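Local coordinates for protein pyocin S5 (Pseudomonas aeruginosa PAO1, PDB 6THK) that is a bacteriocin imported into Pseudomonas aeruginosa, where it probably forms channels that depolarise the cytoplasmic membrane, at residues A[51-56]-A[134-139]; A[85-90]-A[95-100]; A[254-259]-A[291-296]; A[385-390]-A[428-433]. The protein carries 1 engineered substitution. All blocks are in the same frame, centred on the assembly; numbering follows the deposited sequence.

Contact 1: residues A[51-56]-A[134-139]; sequences KNIYYP and LSIYEA
I53 and Y137 mark the closest approach of the two helical backbones, their CA atoms 7.0 Å apart. Segment 51-56 is irregular: a wider pi-type turn spans residues 51-54, and the helix kinks at P56, whose ring nitrogen has no hydrogen to give to the preceding turn. Segment 134-139 is a regular helix, with E138 N bonded to L134 O at 2.9 Å.

The packing is wholly apolar and depends on I53, which sends one branch to each of two partners. Its CG2, which lies opposite the backbone N across the first torsion, meets CG2 of I136 at 3.8 Å; the two isoleucines run alongside in opposite senses. The other branch places CD1 4.0 Å from CD1 of Y137, approaching the ring obliquely. Y137 turns its CG away from its own backbone N (chi1 173°), and its phenol end leads off to R45, where OH makes a weak hydrogen bond.

The side chain of I136 is about 8 Å from those of D127 and E129, which bind a zinc ion. Here helix 133-145 lies against helix 42-87: I53 also touches Y48, S133 and W140, while N52 and P56 of the long helix turn to helix 157-212.

Contact 2: residues A[85-90]-A[95-100]; sequences QITQGK and RQERVD
E97 carries the whole contact from its side, placing its carboxylate against methyl groups of I86 and T87. It lies early in segment 95-100, which opens with R95 at the start of helix 95-121. R95 is engaged elsewhere: its NE forms a salt bridge with E198, and its chain packs on Q191 and L194 of helix 157-212. Q96 follows, lying on K195 of the same helix.

At E97 the side chain reaches the first segment. This is where the CA atoms come nearest, 8.4 Å between I86 and E97. The backbone N of E97 is hydrogen-bonded to T94 OG1, which ties the residue to the very start of its helix. Chi1 of -76° starts the side chain beside its own backbone N, and an extended run beyond CG carries the carboxylate across. OE2 lies 3.6 Å from CG2 of I86, and OE1 lies 3.8 Å from CG2 of T87. These are van der Waals contacts between methyls and carboxylate oxygens; the charge itself is met in the connecting loop, where R91 NH2 makes a salt bridge to OE2.

The arrangement is the turn end of a helical hairpin. Helix 42-87 stops at T87, Q88 takes a positive phi of 62°, and a type I' beta turn from T87 to K90 begins the short link to helix 95-121. T87 OG1 is held by L83 O and, weakly, by R91 O, which leaves the methyl to face E97.

R98 then packs on A93 of the loop and on Q191.

Contact 3: residues A[254-259]-A[291-296]; sequences DKKQLQ and SLQARL
NZ of K255 is gripped by two carboxylates, forming salt bridges with OE1 of E221 and OE1 of E288, while the chain leading to it lies on L292. The same two glutamates bind a zinc ion, and the K255 side chain lies about 4 Å from that metal. The two carboxylates offset the charge of the buried ammonium, although the nearby zinc probably weakens that effect.

The apolar half of K255 makes the contact with the other helix. CD and CE each lie 3.7 Å from CD1 of L292, the two side chains crossing at about a right angle. The lysine runs extended until chi4, where a turn (-51°) takes NZ aside from the leucine methyl and toward the acidic pair. The chain thus packs on leucine while its end reaches a charged site.

Farther out, K256 and Q293 cross in the same perpendicular manner on the more exposed side. Bends at chi3 and chi4 bring NZ of K256 to 3.5 Å from OE1 of Q293, whose own chain is extended.

The backbones stay well separated, with K255 and L292 closest at 9.9 Å between CA atoms, so long side chains bridge the interval. Both segments fall within a predicted coiled coil. Helices 237-267 and 272-338 run roughly antiparallel here, L292 also packing on A251 and I252, and Q259 on L285 and I289. Helix 214-227 lies alongside, meeting R295 through Q215, V218, Q219 and L222 and supplying E221 to the zinc, as helix 272-338 supplies E288.

Contact 4: residues A[385-390]-A[428-433]; sequences QAIAKA and ISTETG
T430, A388 and E431 bury the most surface in this contact, and the backbones draw nearest between the first two, at 6.5 Å from CA to CA. T430 divides its side chain between two tasks. Its OG1 turns back to F426 O in its own helix by a hydrogen bond, while its methyl CG2, anti to the backbone N, meets I387. That methyl stands 4.1 Å from CB and 4.2 Å from CG2 of I387, and the two side chains cross at about a right angle.

A388 contributes only a methyl, in keeping with the close approach of the helices. E431 lies over it: CG is 3.5 Å from A388 CB, CD follows at 3.6 Å and OE2 at 3.7 Å, so the extended glutamate packs on the alanine with its carboxylate as well as its aliphatic part. OE1 is turned toward a long, weak ion pair with K427 NZ.

Just beyond, the helix ends. I428 O accepts from both N of T432 (2.8 Å) and OG1 of T432 (2.9 Å), which reach it from opposite faces of the carbonyl plane; the same residue thus fastens the last turn twice as the chain leaves helical geometry.

Both segments fall within the colicin pore-forming family region, which in this family folds as a globular bundle of helices. Helix 381-392 packs on the end of helix 419-431; R384 NE adds a hydrogen bond to T430 O, W435 of the following loop lies against T430 and S429, and A390 touches T465.

How the contacts relate
Contacts 1 and 4 are buried and lie near opposite ends of the elongated chain, their centres 159 Å apart; contacts 2 and 3 are partly buried and come between. Contacts 1 and 2 share helix 42-87, one near its start and the other at its end, about 36 Å apart at the nearest atoms. Contact 1 is purely hydrocarbon. Contact 2, at a hairpin turn, sets methyls against a carboxylate, and contact 3 combines a leucine with a lysine directed into a zinc site. Contact 4, in the pore-forming region, brings an alanine and a threonine close, with a glutamate laid over the alanine, whereas long side chains span contact 3.

Contact 1: residues A[51-56]-A[134-139]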
loop_
_atom_site.group_PDB
_atom_site.type_symbol
_atom_site.label_atom_id
_atom_site.label_comp_id
_atom_site.label_asym_id
_atom_site.label_seq_id
_atom_site.Cartn_x
_atom_site.Cartn_y
_atom_site.Cartn_z
ATOM N N LYS A 51 -60.494 60.167 -35.859
ATOM C CA LYS A 51 -59.201 60.847 -35.828
ATOM C C LYS A 51 -58.374 60.598 -34.568
ATOM O O LYS A 51 -57.163 60.425 -34.675
ATOM C CB LYS A 51 -59.402 62.365 -36.040
ATOM C CG LYS A 51 -58.116 63.171 -36.246
ATOM C CD LYS A 51 -58.325 64.683 -36.110
ATOM C CE LYS A 51 -58.193 65.211 -34.695
ATOM N NZ LYS A 51 -56.778 65.240 -34.228
ATOM N N ASN A 52 -59.009 60.652 -33.385
ATOM C CA ASN A 52 -58.344 60.616 -32.086
ATOM C C ASN A 52 -58.267 59.253 -31.420
ATOM O O ASN A 52 -57.380 59.046 -30.590
ATOM C CB ASN A 52 -58.998 61.626 -31.137
ATOM C CG ASN A 52 -58.977 63.043 -31.667
ATOM O OD1 ASN A 52 -58.006 63.782 -31.490
ATOM N ND2 ASN A 52 -60.023 63.433 -32.381
ATOM N N ILE A 53 -59.192 58.341 -31.748
ATOM C CA ILE A 53 -59.215 57.024 -31.143
ATOM C C ILE A 53 -58.976 55.906 -32.191
ATOM O O ILE A 53 -57.947 55.248 -32.095
ATOM C CB ILE A 53 -60.487 56.801 -30.252
ATOM C CG1 ILE A 53 -60.419 57.629 -28.945
ATOM C CG2 ILE A 53 -60.667 55.333 -29.884
ATOM C CD1 ILE A 53 -61.192 58.900 -28.912
ATOM N N TYR A 54 -59.876 55.679 -33.161
ATOM C CA TYR A 54 -59.735 54.562 -34.104
ATOM C C TYR A 54 -58.457 54.577 -34.960
ATOM O O TYR A 54 -57.760 53.570 -34.983
ATOM C CB TYR A 54 -60.967 54.399 -35.008
ATOM C CG TYR A 54 -61.049 53.036 -35.674
ATOM C CD1 TYR A 54 -60.398 52.784 -36.883
ATOM C CD2 TYR A 54 -61.780 51.998 -35.098
ATOM C CE1 TYR A 54 -60.455 51.527 -37.489
ATOM C CE2 TYR A 54 -61.874 50.747 -35.714
ATOM C CZ TYR A 54 -61.214 50.520 -36.913
ATOM O OH TYR A 54 -61.300 49.293 -37.529
ATOM N N TYR A 55 -58.170 55.668 -35.683
ATOM C CA TYR A 55 -57.001 55.737 -36.565
ATOM C C TYR A 55 -55.670 55.586 -35.775
ATOM O O TYR A 55 -54.875 54.728 -36.181
ATOM C CB TYR A 55 -57.039 56.980 -37.484
ATOM C CG TYR A 55 -58.072 56.919 -38.599
ATOM C CD1 TYR A 55 -59.317 56.320 -38.399
ATOM C CD2 TYR A 55 -57.829 57.509 -39.836
ATOM C CE1 TYR A 55 -60.274 56.272 -39.412
ATOM C CE2 TYR A 55 -58.785 57.475 -40.856
ATOM C CZ TYR A 55 -60.005 56.847 -40.640
ATOM O OH TYR A 55 -60.959 56.787 -41.626
ATOM N N PRO A 56 -55.453 56.271 -34.607
ATOM C CA PRO A 56 -54.207 56.050 -33.842
ATOM C C PRO A 56 -54.078 54.642 -33.244
ATOM O O PRO A 56 -52.997 54.055 -33.370
ATOM C CB PRO A 56 -54.270 57.119 -32.734
ATOM C CG PRO A 56 -55.269 58.127 -33.208
ATOM C CD PRO A 56 -56.276 57.318 -33.960
ATOM N N LEU A 134 -65.830 53.845 -29.588
ATOM C CA LEU A 134 -66.687 54.431 -28.555
ATOM C C LEU A 134 -66.412 53.776 -27.211
ATOM O O LEU A 134 -66.383 54.472 -26.197
ATOM C CB LEU A 134 -68.189 54.349 -28.930
ATOM C CG LEU A 134 -69.194 54.934 -27.927
ATOM C CD1 LEU A 134 -69.105 56.462 -27.856
ATOM C CD2 LEU A 134 -70.601 54.483 -28.234
ATOM N N SER A 135 -66.203 52.449 -27.198
ATOM C CA SER A 135 -65.869 51.702 -25.989
ATOM C C SER A 135 -64.583 52.293 -25.392
ATOM O O SER A 135 -64.587 52.678 -24.228
ATOM C CB SER A 135 -65.694 50.217 -26.307
ATOM O OG SER A 135 -65.126 49.512 -25.215
ATOM N N ILE A 136 -63.533 52.466 -26.225
ATOM C CA ILE A 136 -62.254 53.043 -25.819
ATOM C C ILE A 136 -62.451 54.459 -25.287
ATOM O O ILE A 136 -61.918 54.793 -24.226
ATOM C CB ILE A 136 -61.190 52.957 -26.953
ATOM C CG1 ILE A 136 -60.880 51.477 -27.310
ATOM C CG2 ILE A 136 -59.914 53.686 -26.535
ATOM C CD1 ILE A 136 -60.103 51.230 -28.580
ATOM N N TYR A 137 -63.247 55.270 -25.997
ATOM C CA TYR A 137 -63.536 56.642 -25.597
ATOM C C TYR A 137 -64.166 56.736 -24.206
ATOM O O TYR A 137 -63.739 57.571 -23.405
ATOM C CB TYR A 137 -64.421 57.325 -26.641
ATOM C CG TYR A 137 -64.914 58.697 -26.232
ATOM C CD1 TYR A 137 -64.078 59.809 -26.299
ATOM C CD2 TYR A 137 -66.223 58.888 -25.791
ATOM C CE1 TYR A 137 -64.533 61.081 -25.941
ATOM C CE2 TYR A 137 -66.681 60.149 -25.410
ATOM C CZ TYR A 137 -65.834 61.244 -25.491
ATOM O OH TYR A 137 -66.289 62.491 -25.146
ATOM N N GLU A 138 -65.166 55.884 -23.921
ATOM C CA GLU A 138 -65.891 55.893 -22.648
ATOM C C GLU A 138 -65.018 55.395 -21.523
ATOM O O GLU A 138 -65.146 55.871 -20.388
ATOM C CB GLU A 138 -67.219 55.109 -22.740
ATOM C CG GLU A 138 -68.225 55.680 -23.740
ATOM C CD GLU A 138 -68.878 57.023 -23.445
ATOM O OE1 GLU A 138 -68.585 57.631 -22.387
ATOM O OE2 GLU A 138 -69.691 57.472 -24.286
ATOM N N ALA A 139 -64.115 54.486 -21.845
ATOM C CA ALA A 139 -63.190 53.981 -20.866
ATOM C C ALA A 139 -62.246 55.116 -20.528
ATOM O O ALA A 139 -61.957 55.356 -19.368
ATOM C CB ALA A 139 -62.429 52.798 -21.418
#

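Contact 2: residues A[85-90]-A[95-100]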
loop_
_atom_site.group_PDB
_atom_site.type_symbol
_atom_site.label_atom_id
_atom_site.label_comp_id
_atom_site.label_asym_id
_atom_site.label_seq_id
_atom_site.Cartn_x
_atom_site.Cartn_y
_atom_site.Cartn_z
ATOM N N GLN A 85 -19.094 38.150 -32.605
ATOM C CA GLN A 85 -18.166 39.210 -32.238
ATOM C C GLN A 85 -17.101 38.676 -31.282
ATOM O O GLN A 85 -15.912 38.912 -31.510
ATOM C CB GLN A 85 -18.903 40.420 -31.650
ATOM C CG GLN A 85 -19.643 41.295 -32.682
ATOM C CD GLN A 85 -18.748 42.168 -33.534
ATOM O OE1 GLN A 85 -17.862 42.875 -33.049
ATOM N NE2 GLN A 85 -18.970 42.134 -34.831
ATOM N N ILE A 86 -17.521 37.902 -30.260
ATOM C CA ILE A 86 -16.633 37.287 -29.267
ATOM C C ILE A 86 -15.624 36.318 -29.911
ATOM O O ILE A 86 -14.424 36.420 -29.639
ATOM C CB ILE A 86 -17.459 36.617 -28.132
ATOM C CG1 ILE A 86 -18.241 37.681 -27.329
ATOM C CG2 ILE A 86 -16.571 35.756 -27.212
ATOM C CD1 ILE A 86 -19.319 37.155 -26.443
ATOM N N THR A 87 -16.111 35.402 -30.775
ATOM C CA THR A 87 -15.292 34.391 -31.457
ATOM C C THR A 87 -14.522 34.938 -32.667
ATOM O O THR A 87 -13.546 34.309 -33.092
ATOM C CB THR A 87 -16.133 33.160 -31.837
ATOM O OG1 THR A 87 -17.060 33.502 -32.869
ATOM C CG2 THR A 87 -16.855 32.550 -30.650
ATOM N N GLN A 88 -14.974 36.090 -33.227
ATOM C CA GLN A 88 -14.425 36.789 -34.407
ATOM C C GLN A 88 -14.499 35.935 -35.692
ATOM O O GLN A 88 -13.719 36.149 -36.627
ATOM C CB GLN A 88 -13.006 37.341 -34.150
ATOM C CG GLN A 88 -12.989 38.538 -33.204
ATOM C CD GLN A 88 -11.603 38.880 -32.723
ATOM O OE1 GLN A 88 -10.944 38.099 -32.027
ATOM N NE2 GLN A 88 -11.145 40.079 -33.048
ATOM N N GLY A 89 -15.465 35.003 -35.720
ATOM C CA GLY A 89 -15.736 34.082 -36.823
ATOM C C GLY A 89 -14.573 33.191 -37.214
ATOM O O GLY A 89 -14.514 32.705 -38.349
ATOM N N LYS A 90 -13.640 32.981 -36.261
ATOM C CA LYS A 90 -12.415 32.183 -36.398
ATOM C C LYS A 90 -12.640 30.756 -35.909
ATOM O O LYS A 90 -11.962 29.833 -36.369
ATOM C CB LYS A 90 -11.272 32.825 -35.597
ATOM C CG LYS A 90 -10.889 34.221 -36.066
ATOM C CD LYS A 90 -10.138 34.967 -34.979
ATOM C CE LYS A 90 -9.600 36.285 -35.467
ATOM N NZ LYS A 90 -8.939 37.033 -34.369
ATOM N N ARG A 95 -20.282 26.295 -25.347
ATOM C CA ARG A 95 -21.602 26.269 -24.757
ATOM C C ARG A 95 -21.685 27.328 -23.667
ATOM O O ARG A 95 -22.735 27.911 -23.437
ATOM C CB ARG A 95 -21.904 24.886 -24.190
ATOM C CG ARG A 95 -23.385 24.593 -24.058
ATOM C CD ARG A 95 -23.690 23.121 -24.243
ATOM N NE ARG A 95 -23.355 22.657 -25.583
ATOM C CZ ARG A 95 -24.156 22.764 -26.634
ATOM N NH1 ARG A 95 -25.341 23.326 -26.502
ATOM N NH2 ARG A 95 -23.775 22.315 -27.816
ATOM N N GLN A 96 -20.572 27.583 -22.997
ATOM C CA GLN A 96 -20.547 28.585 -21.947
ATOM C C GLN A 96 -20.722 29.974 -22.542
ATOM O O GLN A 96 -21.447 30.801 -22.009
ATOM C CB GLN A 96 -19.247 28.509 -21.163
ATOM C CG GLN A 96 -19.265 29.317 -19.881
ATOM C CD GLN A 96 -20.191 28.724 -18.840
ATOM O OE1 GLN A 96 -21.410 28.726 -19.000
ATOM N NE2 GLN A 96 -19.614 28.213 -17.764
ATOM N N GLU A 97 -20.036 30.223 -23.646
ATOM C CA GLU A 97 -20.121 31.497 -24.358
ATOM C C GLU A 97 -21.560 31.807 -24.814
ATOM O O GLU A 97 -22.008 32.939 -24.647
ATOM C CB GLU A 97 -19.112 31.554 -25.512
ATOM C CG GLU A 97 -17.693 31.791 -25.016
ATOM C CD GLU A 97 -16.611 31.839 -26.074
ATOM O OE1 GLU A 97 -16.761 31.167 -27.121
ATOM O OE2 GLU A 97 -15.606 32.553 -25.855
ATOM N N ARG A 98 -22.291 30.774 -25.293
ATOM C CA ARG A 98 -23.684 30.806 -25.740
ATOM C C ARG A 98 -24.608 31.156 -24.569
ATOM O O ARG A 98 -25.412 32.079 -24.685
ATOM C CB ARG A 98 -24.070 29.446 -26.351
ATOM C CG ARG A 98 -24.912 29.562 -27.621
ATOM C CD ARG A 98 -24.740 28.378 -28.557
ATOM N NE ARG A 98 -23.977 28.707 -29.765
ATOM C CZ ARG A 98 -23.033 27.928 -30.292
ATOM N NH1 ARG A 98 -22.713 26.774 -29.714
ATOM N NH2 ARG A 98 -22.397 28.302 -31.396
ATOM N N VAL A 99 -24.458 30.450 -23.438
ATOM C CA VAL A 99 -25.220 30.641 -22.199
ATOM C C VAL A 99 -25.031 32.071 -21.664
ATOM O O VAL A 99 -26.008 32.716 -21.296
ATOM C CB VAL A 99 -24.831 29.553 -21.150
ATOM C CG1 VAL A 99 -25.318 29.906 -19.746
ATOM C CG2 VAL A 99 -25.357 28.185 -21.563
ATOM N N ASP A 100 -23.774 32.561 -21.659
ATOM C CA ASP A 100 -23.400 33.890 -21.166
ATOM C C ASP A 100 -24.030 35.041 -21.964
ATOM O O ASP A 100 -24.541 35.984 -21.356
ATOM C CB ASP A 100 -21.862 34.033 -21.086
ATOM C CG ASP A 100 -21.172 33.268 -19.950
ATOM O OD1 ASP A 100 -21.883 32.696 -19.093
ATOM O OD2 ASP A 100 -19.915 33.262 -19.912
#

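Contact 3: residues A[254-259]-A[291-296]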
loop_
_atom_site.group_PDB
_atom_site.type_symbol
_atom_site.label_atom_id
_atom_site.label_comp_id
_atom_site.label_asym_id
_atom_site.label_seq_id
_atom_site.Cartn_x
_atom_site.Cartn_y
_atom_site.Cartn_z
ATOM N N ASP A 254 -7.749 6.985 7.422
ATOM C CA ASP A 254 -8.037 8.273 6.824
ATOM C C ASP A 254 -9.067 8.144 5.704
ATOM O O ASP A 254 -9.998 8.942 5.648
ATOM C CB ASP A 254 -6.738 8.938 6.335
ATOM C CG ASP A 254 -5.777 9.326 7.450
ATOM O OD1 ASP A 254 -5.977 8.863 8.603
ATOM O OD2 ASP A 254 -4.829 10.099 7.175
ATOM N N LYS A 255 -8.940 7.126 4.846
ATOM C CA LYS A 255 -9.883 6.897 3.745
ATOM C C LYS A 255 -11.306 6.549 4.200
ATOM O O LYS A 255 -12.257 6.858 3.487
ATOM C CB LYS A 255 -9.350 5.853 2.772
ATOM C CG LYS A 255 -8.349 6.453 1.821
ATOM C CD LYS A 255 -7.763 5.446 0.870
ATOM C CE LYS A 255 -6.446 5.944 0.336
ATOM N NZ LYS A 255 -6.558 7.323 -0.203
ATOM N N LYS A 256 -11.440 5.902 5.369
ATOM C CA LYS A 256 -12.715 5.557 5.998
ATOM C C LYS A 256 -13.371 6.834 6.564
ATOM O O LYS A 256 -14.599 6.940 6.549
ATOM C CB LYS A 256 -12.510 4.517 7.111
ATOM C CG LYS A 256 -12.301 3.096 6.594
ATOM C CD LYS A 256 -12.285 2.095 7.736
ATOM C CE LYS A 256 -13.005 0.814 7.377
ATOM N NZ LYS A 256 -12.079 -0.239 6.881
ATOM N N GLN A 257 -12.551 7.793 7.062
ATOM C CA GLN A 257 -13.020 9.081 7.592
ATOM C C GLN A 257 -13.471 9.978 6.452
ATOM O O GLN A 257 -14.408 10.757 6.625
ATOM C CB GLN A 257 -11.941 9.779 8.423
ATOM C CG GLN A 257 -11.849 9.269 9.864
ATOM C CD GLN A 257 -10.906 10.078 10.737
ATOM O OE1 GLN A 257 -9.979 9.540 11.359
ATOM N NE2 GLN A 257 -11.143 11.385 10.837
ATOM N N LEU A 258 -12.818 9.860 5.280
ATOM C CA LEU A 258 -13.192 10.605 4.083
ATOM C C LEU A 258 -14.499 10.053 3.519
ATOM O O LEU A 258 -15.258 10.796 2.903
ATOM C CB LEU A 258 -12.107 10.499 3.005
ATOM C CG LEU A 258 -10.857 11.362 3.138
ATOM C CD1 LEU A 258 -9.975 11.176 1.916
ATOM C CD2 LEU A 258 -11.211 12.836 3.281
ATOM N N GLN A 259 -14.741 8.744 3.703
ATOM C CA GLN A 259 -15.943 8.078 3.219
ATOM C C GLN A 259 -17.183 8.543 3.989
ATOM O O GLN A 259 -18.213 8.767 3.360
ATOM C CB GLN A 259 -15.783 6.556 3.268
ATOM C CG GLN A 259 -16.860 5.815 2.490
ATOM C CD GLN A 259 -16.306 4.728 1.609
ATOM O OE1 GLN A 259 -15.697 3.760 2.091
ATOM N NE2 GLN A 259 -16.574 4.840 0.301
ATOM N N SER A 291 -7.751 -2.123 -2.038
ATOM C CA SER A 291 -6.381 -2.282 -2.517
ATOM C C SER A 291 -5.422 -2.223 -1.330
ATOM O O SER A 291 -4.486 -3.021 -1.259
ATOM C CB SER A 291 -6.025 -1.195 -3.517
ATOM O OG SER A 291 -4.622 -1.154 -3.716
ATOM N N LEU A 292 -5.660 -1.273 -0.405
ATOM C CA LEU A 292 -4.868 -1.107 0.806
ATOM C C LEU A 292 -5.012 -2.304 1.730
ATOM O O LEU A 292 -4.033 -2.733 2.328
ATOM C CB LEU A 292 -5.284 0.167 1.543
ATOM C CG LEU A 292 -4.732 1.485 1.017
ATOM C CD1 LEU A 292 -5.453 2.633 1.642
ATOM C CD2 LEU A 292 -3.242 1.626 1.312
ATOM N N GLN A 293 -6.229 -2.838 1.864
ATOM C CA GLN A 293 -6.500 -3.984 2.730
ATOM C C GLN A 293 -5.802 -5.240 2.225
ATOM O O GLN A 293 -5.235 -5.982 3.033
ATOM C CB GLN A 293 -8.002 -4.188 2.904
ATOM C CG GLN A 293 -8.570 -3.390 4.073
ATOM C CD GLN A 293 -10.084 -3.268 4.082
ATOM O OE1 GLN A 293 -10.684 -2.869 5.089
ATOM N NE2 GLN A 293 -10.742 -3.572 2.960
ATOM N N ALA A 294 -5.775 -5.436 0.887
ATOM C CA ALA A 294 -5.095 -6.553 0.212
ATOM C C ALA A 294 -3.598 -6.495 0.492
ATOM O O ALA A 294 -2.992 -7.541 0.723
ATOM C CB ALA A 294 -5.343 -6.503 -1.294
ATOM N N ARG A 295 -3.017 -5.259 0.486
ATOM C CA ARG A 295 -1.613 -4.936 0.773
ATOM C C ARG A 295 -1.288 -5.271 2.230
ATOM O O ARG A 295 -0.259 -5.895 2.495
ATOM C CB ARG A 295 -1.391 -3.444 0.532
ATOM C CG ARG A 295 0.059 -2.970 0.541
ATOM C CD ARG A 295 0.140 -1.538 0.043
ATOM N NE ARG A 295 -0.680 -1.325 -1.158
ATOM C CZ ARG A 295 -0.195 -1.114 -2.376
ATOM N NH1 ARG A 295 1.117 -1.046 -2.575
ATOM N NH2 ARG A 295 -1.020 -0.945 -3.402
ATOM N N LEU A 296 -2.187 -4.870 3.164
ATOM C CA LEU A 296 -2.061 -5.117 4.600
ATOM C C LEU A 296 -1.984 -6.606 4.929
ATOM O O LEU A 296 -1.154 -6.993 5.749
ATOM C CB LEU A 296 -3.200 -4.423 5.371
ATOM C CG LEU A 296 -3.124 -4.394 6.907
ATOM C CD1 LEU A 296 -1.796 -3.859 7.407
ATOM C CD2 LEU A 296 -4.257 -3.579 7.481
#

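Contact 4: residues A[385-390]-A[428-433]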
loop_
_atom_site.group_PDB
_atom_site.type_symbol
_atom_site.label_atom_id
_atom_site.label_comp_id
_atom_site.label_asym_id
_atom_site.label_seq_id
_atom_site.Cartn_x
_atom_site.Cartn_y
_atom_site.Cartn_z
ATOM N N GLN A 385 41.108 -57.043 25.353
ATOM C CA GLN A 385 39.747 -57.596 25.306
ATOM C C GLN A 385 38.705 -56.679 25.921
ATOM O O GLN A 385 37.634 -56.531 25.340
ATOM C CB GLN A 385 39.684 -58.981 25.946
ATOM C CG GLN A 385 40.487 -60.047 25.210
ATOM C CD GLN A 385 40.740 -61.305 26.040
ATOM O OE1 GLN A 385 40.532 -61.358 27.275
ATOM N NE2 GLN A 385 41.237 -62.341 25.370
ATOM N N ALA A 386 39.020 -56.040 27.071
ATOM C CA ALA A 386 38.129 -55.103 27.775
ATOM C C ALA A 386 37.826 -53.865 26.924
ATOM O O ALA A 386 36.675 -53.398 26.892
ATOM C CB ALA A 386 38.754 -54.668 29.096
ATOM N N ILE A 387 38.865 -53.328 26.245
ATOM C CA ILE A 387 38.710 -52.156 25.395
ATOM C C ILE A 387 37.935 -52.543 24.119
ATOM O O ILE A 387 36.996 -51.846 23.752
ATOM C CB ILE A 387 40.055 -51.412 25.127
ATOM C CG1 ILE A 387 40.689 -50.924 26.446
ATOM C CG2 ILE A 387 39.840 -50.217 24.166
ATOM C CD1 ILE A 387 42.232 -50.873 26.436
ATOM N N ALA A 388 38.275 -53.678 23.497
ATOM C CA ALA A 388 37.571 -54.170 22.305
ATOM C C ALA A 388 36.070 -54.376 22.571
ATOM O O ALA A 388 35.250 -53.849 21.821
ATOM C CB ALA A 388 38.209 -55.445 21.825
ATOM N N LYS A 389 35.719 -55.040 23.696
ATOM C CA LYS A 389 34.339 -55.291 24.133
ATOM C C LYS A 389 33.536 -54.020 24.327
ATOM O O LYS A 389 32.365 -53.989 23.931
ATOM C CB LYS A 389 34.303 -56.154 25.400
ATOM N N ALA A 390 34.169 -52.984 24.856
ATOM C CA ALA A 390 33.527 -51.700 25.085
ATOM C C ALA A 390 33.077 -51.072 23.778
ATOM O O ALA A 390 31.998 -50.532 23.679
ATOM C CB ALA A 390 34.470 -50.771 25.801
ATOM N N ILE A 428 39.801 -53.766 16.050
ATOM C CA ILE A 428 40.729 -54.707 15.422
ATOM C C ILE A 428 42.155 -54.298 15.746
ATOM O O ILE A 428 42.994 -55.122 16.061
ATOM C CB ILE A 428 40.560 -54.741 13.896
ATOM C CG1 ILE A 428 39.201 -55.305 13.508
ATOM C CG2 ILE A 428 41.656 -55.570 13.254
ATOM C CD1 ILE A 428 38.835 -55.024 12.073
ATOM N N SER A 429 42.397 -52.994 15.689
ATOM C CA SER A 429 43.663 -52.363 16.002
ATOM C C SER A 429 44.062 -52.465 17.471
ATOM O O SER A 429 45.199 -52.226 17.791
ATOM C CB SER A 429 43.645 -50.902 15.575
ATOM O OG SER A 429 44.024 -50.776 14.224
ATOM N N THR A 430 43.104 -52.660 18.367
ATOM C CA THR A 430 43.390 -52.820 19.780
ATOM C C THR A 430 43.777 -54.275 20.056
ATOM O O THR A 430 44.751 -54.556 20.739
ATOM C CB THR A 430 42.168 -52.453 20.627
ATOM O OG1 THR A 430 41.909 -51.055 20.504
ATOM C CG2 THR A 430 42.412 -52.774 22.077
ATOM N N GLU A 431 42.990 -55.186 19.503
ATOM C CA GLU A 431 43.166 -56.630 19.612
ATOM C C GLU A 431 44.447 -57.094 18.952
ATOM O O GLU A 431 45.167 -57.910 19.520
ATOM C CB GLU A 431 41.933 -57.361 19.073
ATOM C CG GLU A 431 40.695 -57.075 19.908
ATOM C CD GLU A 431 39.592 -58.108 19.844
ATOM O OE1 GLU A 431 38.927 -58.204 18.787
ATOM O OE2 GLU A 431 39.354 -58.782 20.874
ATOM N N THR A 432 44.747 -56.570 17.768
ATOM C CA THR A 432 45.999 -56.891 17.087
ATOM C C THR A 432 46.986 -55.800 17.520
ATOM O O THR A 432 46.609 -54.845 18.212
ATOM C CB THR A 432 45.788 -57.005 15.551
ATOM O OG1 THR A 432 45.561 -55.719 14.972
ATOM C CG2 THR A 432 44.641 -57.940 15.184
ATOM N N GLY A 433 48.243 -55.929 17.160
ATOM C CA GLY A 433 49.148 -54.847 17.525
ATOM C C GLY A 433 49.194 -53.766 16.469
ATOM O O GLY A 433 49.910 -52.784 16.637
#